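Local coordinates for response regulator receiver (Brucella melitensis biovar Abortus, PDB 4G97), which probably relays general stress signals, with phosphorylation of its receiver domain controlling whether its sigma-factor-like helical domain can bind an anti-sigma factor, at residues V43-E48 / Y57-N62; S51-L56 / E105-H110. All blocks are in the same frame, centred on the assembly; numbering follows the deposited sequence.

Contact 1. Residues V43-E48 / Y57-N62; sequences VGIFPE and YRLFCN
P47 and L59 lie at the middle of this contact, where the loop leaving helix 25-41 folds back on helix 52-64, the helix it leads into. It is a helix-loop-helix connection within the sigma-factor-like helical domain, seated on the outer side of the bundle. The proline ring is set against the helix backbone: CD of P47 packs on CB of L59 at 3.8 Å, and CG of P47 lies 3.8 Å from the backbone N of L59. With its CG anti to the backbone N (chi1 176°), L59 crosses the proline at about a right angle and sets CD1 against I45 and CD2 against F46. A chi1 of 68° places CG1 of I45 between the backbone N and the carbonyl carbon, and its CD1 meets CD1 of L59 at 3.9 Å. CD2 of L59 approaches CD1 of the F46 ring obliquely at 4.2 Å. The F46 side chain leaves its backbone away from the helix, and its ring packs on L39, L3 and I7; one of its faces carries CD of P47.

Across CB of the proline, R58 runs out as an extended chain from CG to NE. CB of P47 lies 3.8 Å above its guanidinium plane, toward the rim of the group, while NH1 of R58 comes to 3.2 Å from the carbonyl O of E48. The main polar partner of the arginine is E117, whose OE2 bridges two residues one turn apart on the helix, forming a salt bridge with NE of R58 and accepting a hydrogen bond from ND2 of N62.

Contact 2. Residues S51-L56 / E105-H110; sequences SDRIGL and EGFNDH
I54 and F107 mark the nearest backbone approach, their CA atoms 8.7 Å apart, between the first turn of helix 52-64 and the loop linking helix 94-104 to helix 109-116. R53 spans this gap with a chain extended from CG to NE. Its guanidinium grips the carbonyl O of E105 end-on: NH1 of R53 donates to it at 3.0 Å and NH2 of R53 at 2.8 Å, the latter on a lone pair, with the acceptor in the guanidinium plane. That plane also lies nearly flat on the F107 ring, tilted by 18° with the centres 4.1 Å apart, an off-centre cation-pi stack. NH2 of R53 forms a longer salt bridge to OE1 of E105 at 3.4 Å, the two planar groups being 55° apart. OE1 is further held by Y57 and R16, and the Y57 hydroxyl bonds to NH2 of R53 as well. Beside the stack, CG1 of I54 touches CE1 of F107 at 4.0 Å. S51 caps the helix, its OG accepting from N of I54. The contact thus joins helix 52-64 to the probable helix-turn-helix region, with helix 11-22 packing on R53 and E105, and I115 of helix 109-116 on I54 and F107.

Overall arrangement
Both contacts draw on helix 52-64, but on different parts of it. Contact 1 is a surface contact between segments close in sequence, largely apolar, with its one arginine turned to E117 at the edge. Contact 2 is buried, joins segments with 48 residues between them, and is centred on one guanidinium, which meets a backbone carbonyl, a carboxylate and an aromatic face. The centres of contact 1 and contact 2 are about 12 Å apart, and the two touch directly. F46 and P47 of the loop pack on the backbone of the first turn of helix 52-64, at D52 and G55, while Y57 of segment 57-62 joins the two contacts.

Contact 1. Residues V43-E48 / Y57-N62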
loop_
_atom_site.group_PDB
_atom_site.type_symbol
_atom_site.label_atom_id
_atom_site.label_comp_id
_atom_site.label_asym_id
_atom_site.label_seq_id
_atom_site.Cartn_x
_atom_site.Cartn_y
_atom_site.Cartn_z
ATOM N N VAL A 43 -16.191 -1.297 24.189
ATOM C CA VAL A 43 -15.038 -0.393 24.324
ATOM C C VAL A 43 -13.889 -0.929 25.177
ATOM O O VAL A 43 -12.777 -0.410 25.094
ATOM C CB VAL A 43 -15.422 1.053 24.718
ATOM C CG1 VAL A 43 -15.827 1.867 23.495
ATOM C CG2 VAL A 43 -16.514 1.077 25.788
ATOM N N GLY A 44 -14.175 -1.952 25.977
ATOM C CA GLY A 44 -13.214 -2.600 26.857
ATOM C C GLY A 44 -12.151 -3.418 26.154
ATOM O O GLY A 44 -11.106 -3.691 26.748
ATOM N N ILE A 45 -12.410 -3.825 24.889
ATOM C CA ILE A 45 -11.468 -4.613 24.071
ATOM C C ILE A 45 -10.258 -3.794 23.605
ATOM O O ILE A 45 -9.227 -4.371 23.256
ATOM C CB ILE A 45 -12.142 -5.381 22.906
ATOM C CG1 ILE A 45 -12.683 -4.421 21.811
ATOM C CG2 ILE A 45 -13.194 -6.372 23.432
ATOM C CD1 ILE A 45 -13.016 -5.049 20.457
ATOM N N PHE A 46 -10.391 -2.450 23.587
ATOM C CA PHE A 46 -9.308 -1.571 23.174
ATOM C C PHE A 46 -8.056 -1.853 24.015
ATOM O O PHE A 46 -8.135 -1.778 25.239
ATOM C CB PHE A 46 -9.709 -0.100 23.247
ATOM C CG PHE A 46 -8.784 0.774 22.436
ATOM C CD1 PHE A 46 -8.831 0.764 21.045
ATOM C CD2 PHE A 46 -7.843 1.585 23.060
ATOM C CE1 PHE A 46 -7.967 1.562 20.298
ATOM C CE2 PHE A 46 -6.973 2.379 22.311
ATOM C CZ PHE A 46 -7.048 2.368 20.936
ATOM N N PRO A 47 -6.917 -2.269 23.403
ATOM C CA PRO A 47 -5.727 -2.576 24.213
ATOM C C PRO A 47 -5.164 -1.343 24.893
ATOM O O PRO A 47 -5.405 -0.219 24.449
ATOM C CB PRO A 47 -4.722 -3.144 23.196
ATOM C CG PRO A 47 -5.500 -3.396 21.955
ATOM C CD PRO A 47 -6.639 -2.436 21.964
ATOM N N GLU A 48 -4.414 -1.567 25.973
ATOM C CA GLU A 48 -3.750 -0.514 26.729
ATOM C C GLU A 48 -2.372 -0.387 26.071
ATOM O O GLU A 48 -1.560 -1.304 26.153
ATOM C CB GLU A 48 -3.665 -0.905 28.222
ATOM C CG GLU A 48 -3.404 0.257 29.170
ATOM C CD GLU A 48 -4.594 0.788 29.955
ATOM O OE1 GLU A 48 -5.693 0.920 29.367
ATOM O OE2 GLU A 48 -4.405 1.134 31.146
ATOM N N TYR A 57 -3.983 -0.078 15.926
ATOM C CA TYR A 57 -3.294 -1.032 15.046
ATOM C C TYR A 57 -3.109 -2.385 15.720
ATOM O O TYR A 57 -3.226 -3.419 15.048
ATOM C CB TYR A 57 -1.942 -0.479 14.621
ATOM C CG TYR A 57 -1.997 0.434 13.419
ATOM C CD1 TYR A 57 -2.494 1.728 13.523
ATOM C CD2 TYR A 57 -1.541 0.006 12.173
ATOM C CE1 TYR A 57 -2.513 2.586 12.424
ATOM C CE2 TYR A 57 -1.550 0.853 11.071
ATOM C CZ TYR A 57 -2.007 2.151 11.207
ATOM O OH TYR A 57 -1.992 2.994 10.128
ATOM N N ARG A 58 -2.838 -2.373 17.057
ATOM C CA ARG A 58 -2.708 -3.573 17.909
ATOM C C ARG A 58 -4.024 -4.357 17.929
ATOM O O ARG A 58 -4.030 -5.569 17.719
ATOM C CB ARG A 58 -2.278 -3.179 19.344
ATOM C CG ARG A 58 -1.943 -4.380 20.208
ATOM C CD ARG A 58 -1.271 -3.957 21.480
ATOM N NE ARG A 58 -1.341 -5.027 22.469
ATOM C CZ ARG A 58 -1.016 -4.890 23.748
ATOM N NH1 ARG A 58 -0.590 -3.717 24.211
ATOM N NH2 ARG A 58 -1.117 -5.919 24.577
ATOM N N LEU A 59 -5.151 -3.655 18.141
ATOM C CA LEU A 59 -6.479 -4.263 18.102
ATOM C C LEU A 59 -6.706 -4.873 16.726
ATOM O O LEU A 59 -7.115 -6.035 16.639
ATOM C CB LEU A 59 -7.544 -3.202 18.402
ATOM C CG LEU A 59 -9.013 -3.615 18.321
ATOM C CD1 LEU A 59 -9.338 -4.721 19.310
ATOM C CD2 LEU A 59 -9.900 -2.418 18.603
ATOM N N PHE A 60 -6.417 -4.104 15.640
ATOM C CA PHE A 60 -6.561 -4.625 14.276
ATOM C C PHE A 60 -5.739 -5.911 14.102
ATOM O O PHE A 60 -6.296 -6.920 13.679
ATOM C CB PHE A 60 -6.162 -3.568 13.223
ATOM C CG PHE A 60 -6.252 -4.090 11.806
ATOM C CD1 PHE A 60 -5.178 -4.757 11.223
ATOM C CD2 PHE A 60 -7.435 -3.971 11.077
ATOM C CE1 PHE A 60 -5.279 -5.281 9.936
ATOM C CE2 PHE A 60 -7.525 -4.472 9.781
ATOM C CZ PHE A 60 -6.450 -5.136 9.225
ATOM N N CYS A 61 -4.425 -5.869 14.403
ATOM C CA CYS A 61 -3.540 -7.036 14.277
ATOM C C CYS A 61 -3.949 -8.227 15.158
ATOM O O CYS A 61 -3.822 -9.362 14.708
ATOM C CB CYS A 61 -2.073 -6.666 14.461
ATOM S SG CYS A 61 -1.423 -5.540 13.196
ATOM N N ASN A 62 -4.471 -7.982 16.383
ATOM C CA ASN A 62 -4.947 -9.072 17.260
ATOM C C ASN A 62 -6.202 -9.728 16.684
ATOM O O ASN A 62 -6.313 -10.953 16.723
ATOM C CB ASN A 62 -5.217 -8.592 18.693
ATOM C CG ASN A 62 -3.995 -8.215 19.480
ATOM O OD1 ASN A 62 -2.853 -8.523 19.115
ATOM N ND2 ASN A 62 -4.218 -7.526 20.588
#

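Contact 2. Residues S51-L56 / E105-H110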
loop_
_atom_site.group_PDB
_atom_site.type_symbol
_atom_site.label_atom_id
_atom_site.label_comp_id
_atom_site.label_asym_id
_atom_site.label_seq_id
_atom_site.Cartn_x
_atom_site.Cartn_y
_atom_site.Cartn_z
ATOM N N SER A 51 0.082 4.784 22.755
ATOM C CA SER A 51 -0.707 5.814 22.074
ATOM C C SER A 51 -1.983 5.202 21.514
ATOM O O SER A 51 -2.082 3.976 21.355
ATOM C CB SER A 51 0.101 6.507 20.975
ATOM O OG SER A 51 0.144 5.703 19.808
ATOM N N ASP A 52 -2.958 6.068 21.203
ATOM C CA ASP A 52 -4.225 5.645 20.641
ATOM C C ASP A 52 -4.009 4.951 19.274
ATOM O O ASP A 52 -4.646 3.932 19.021
ATOM C CB ASP A 52 -5.166 6.854 20.539
ATOM C CG ASP A 52 -5.571 7.442 21.890
ATOM O OD1 ASP A 52 -5.736 6.660 22.861
ATOM O OD2 ASP A 52 -5.786 8.664 21.960
ATOM N N ARG A 53 -3.057 5.453 18.453
ATOM C CA ARG A 53 -2.731 4.897 17.123
ATOM C C ARG A 53 -2.215 3.475 17.241
ATOM O O ARG A 53 -2.735 2.584 16.570
ATOM C CB ARG A 53 -1.720 5.772 16.358
ATOM C CG ARG A 53 -1.743 5.515 14.834
ATOM C CD ARG A 53 -0.648 6.222 14.038
ATOM N NE ARG A 53 -0.629 5.737 12.648
ATOM C CZ ARG A 53 0.458 5.599 11.895
ATOM N NH1 ARG A 53 1.655 5.933 12.375
ATOM N NH2 ARG A 53 0.359 5.121 10.654
ATOM N N ILE A 54 -1.213 3.259 18.133
ATOM C CA ILE A 54 -0.624 1.949 18.441
ATOM C C ILE A 54 -1.716 0.983 18.919
ATOM O O ILE A 54 -1.800 -0.125 18.397
ATOM C CB ILE A 54 0.610 2.057 19.399
ATOM C CG1 ILE A 54 1.708 2.940 18.771
ATOM C CG2 ILE A 54 1.175 0.663 19.781
ATOM C CD1 ILE A 54 2.830 3.416 19.736
ATOM N N GLY A 55 -2.564 1.432 19.857
ATOM C CA GLY A 55 -3.693 0.651 20.371
ATOM C C GLY A 55 -4.699 0.257 19.294
ATOM O O GLY A 55 -5.253 -0.851 19.325
ATOM N N LEU A 56 -4.943 1.166 18.323
ATOM C CA LEU A 56 -5.860 0.874 17.227
ATOM C C LEU A 56 -5.270 -0.212 16.315
ATOM O O LEU A 56 -5.976 -1.156 15.980
ATOM C CB LEU A 56 -6.206 2.146 16.426
ATOM C CG LEU A 56 -7.178 2.012 15.238
ATOM C CD1 LEU A 56 -8.558 1.512 15.678
ATOM C CD2 LEU A 56 -7.342 3.327 14.505
ATOM N N GLU A 105 3.799 2.439 7.276
ATOM C CA GLU A 105 3.029 3.072 8.346
ATOM C C GLU A 105 3.712 4.144 9.210
ATOM O O GLU A 105 3.027 4.866 9.934
ATOM C CB GLU A 105 2.219 2.032 9.158
ATOM C CG GLU A 105 1.202 1.259 8.312
ATOM C CD GLU A 105 0.237 2.109 7.496
ATOM O OE1 GLU A 105 -0.389 3.026 8.071
ATOM O OE2 GLU A 105 0.137 1.887 6.268
ATOM N N GLY A 106 5.019 4.278 9.093
ATOM C CA GLY A 106 5.754 5.293 9.844
ATOM C C GLY A 106 6.002 5.033 11.322
ATOM O O GLY A 106 6.349 5.969 12.052
ATOM N N PHE A 107 5.846 3.788 11.783
ATOM C CA PHE A 107 6.128 3.405 13.169
ATOM C C PHE A 107 7.612 3.051 13.308
ATOM O O PHE A 107 8.177 2.423 12.411
ATOM C CB PHE A 107 5.304 2.171 13.607
ATOM C CG PHE A 107 3.808 2.379 13.712
ATOM C CD1 PHE A 107 3.262 3.129 14.752
ATOM C CD2 PHE A 107 2.940 1.804 12.781
ATOM C CE1 PHE A 107 1.871 3.330 14.838
ATOM C CE2 PHE A 107 1.554 2.024 12.856
ATOM C CZ PHE A 107 1.027 2.776 13.888
ATOM N N ASN A 108 8.241 3.400 14.455
ATOM C CA ASN A 108 9.617 2.954 14.685
ATOM C C ASN A 108 9.489 1.483 15.091
ATOM O O ASN A 108 8.364 1.016 15.335
ATOM C CB ASN A 108 10.356 3.802 15.744
ATOM C CG ASN A 108 9.739 3.867 17.126
ATOM O OD1 ASN A 108 9.461 2.849 17.782
ATOM N ND2 ASN A 108 9.622 5.079 17.642
ATOM N N ASP A 109 10.617 0.753 15.146
ATOM C CA ASP A 109 10.653 -0.667 15.472
ATOM C C ASP A 109 9.972 -1.035 16.796
ATOM O O ASP A 109 9.313 -2.071 16.872
ATOM C CB ASP A 109 12.102 -1.175 15.426
ATOM C CG ASP A 109 12.760 -1.073 14.061
ATOM O OD1 ASP A 109 12.522 -0.060 13.355
ATOM O OD2 ASP A 109 13.550 -1.977 13.716
ATOM N N HIS A 110 10.120 -0.196 17.834
ATOM C CA HIS A 110 9.522 -0.488 19.144
ATOM C C HIS A 110 8.009 -0.388 19.142
ATOM O O HIS A 110 7.347 -1.259 19.709
ATOM C CB HIS A 110 10.173 0.332 20.267
ATOM C CG HIS A 110 11.619 -0.016 20.471
ATOM N ND1 HIS A 110 12.005 -1.255 20.980
ATOM C CD2 HIS A 110 12.729 0.708 20.199
ATOM C CE1 HIS A 110 13.329 -1.235 21.008
ATOM N NE2 HIS A 110 13.812 -0.076 20.548
#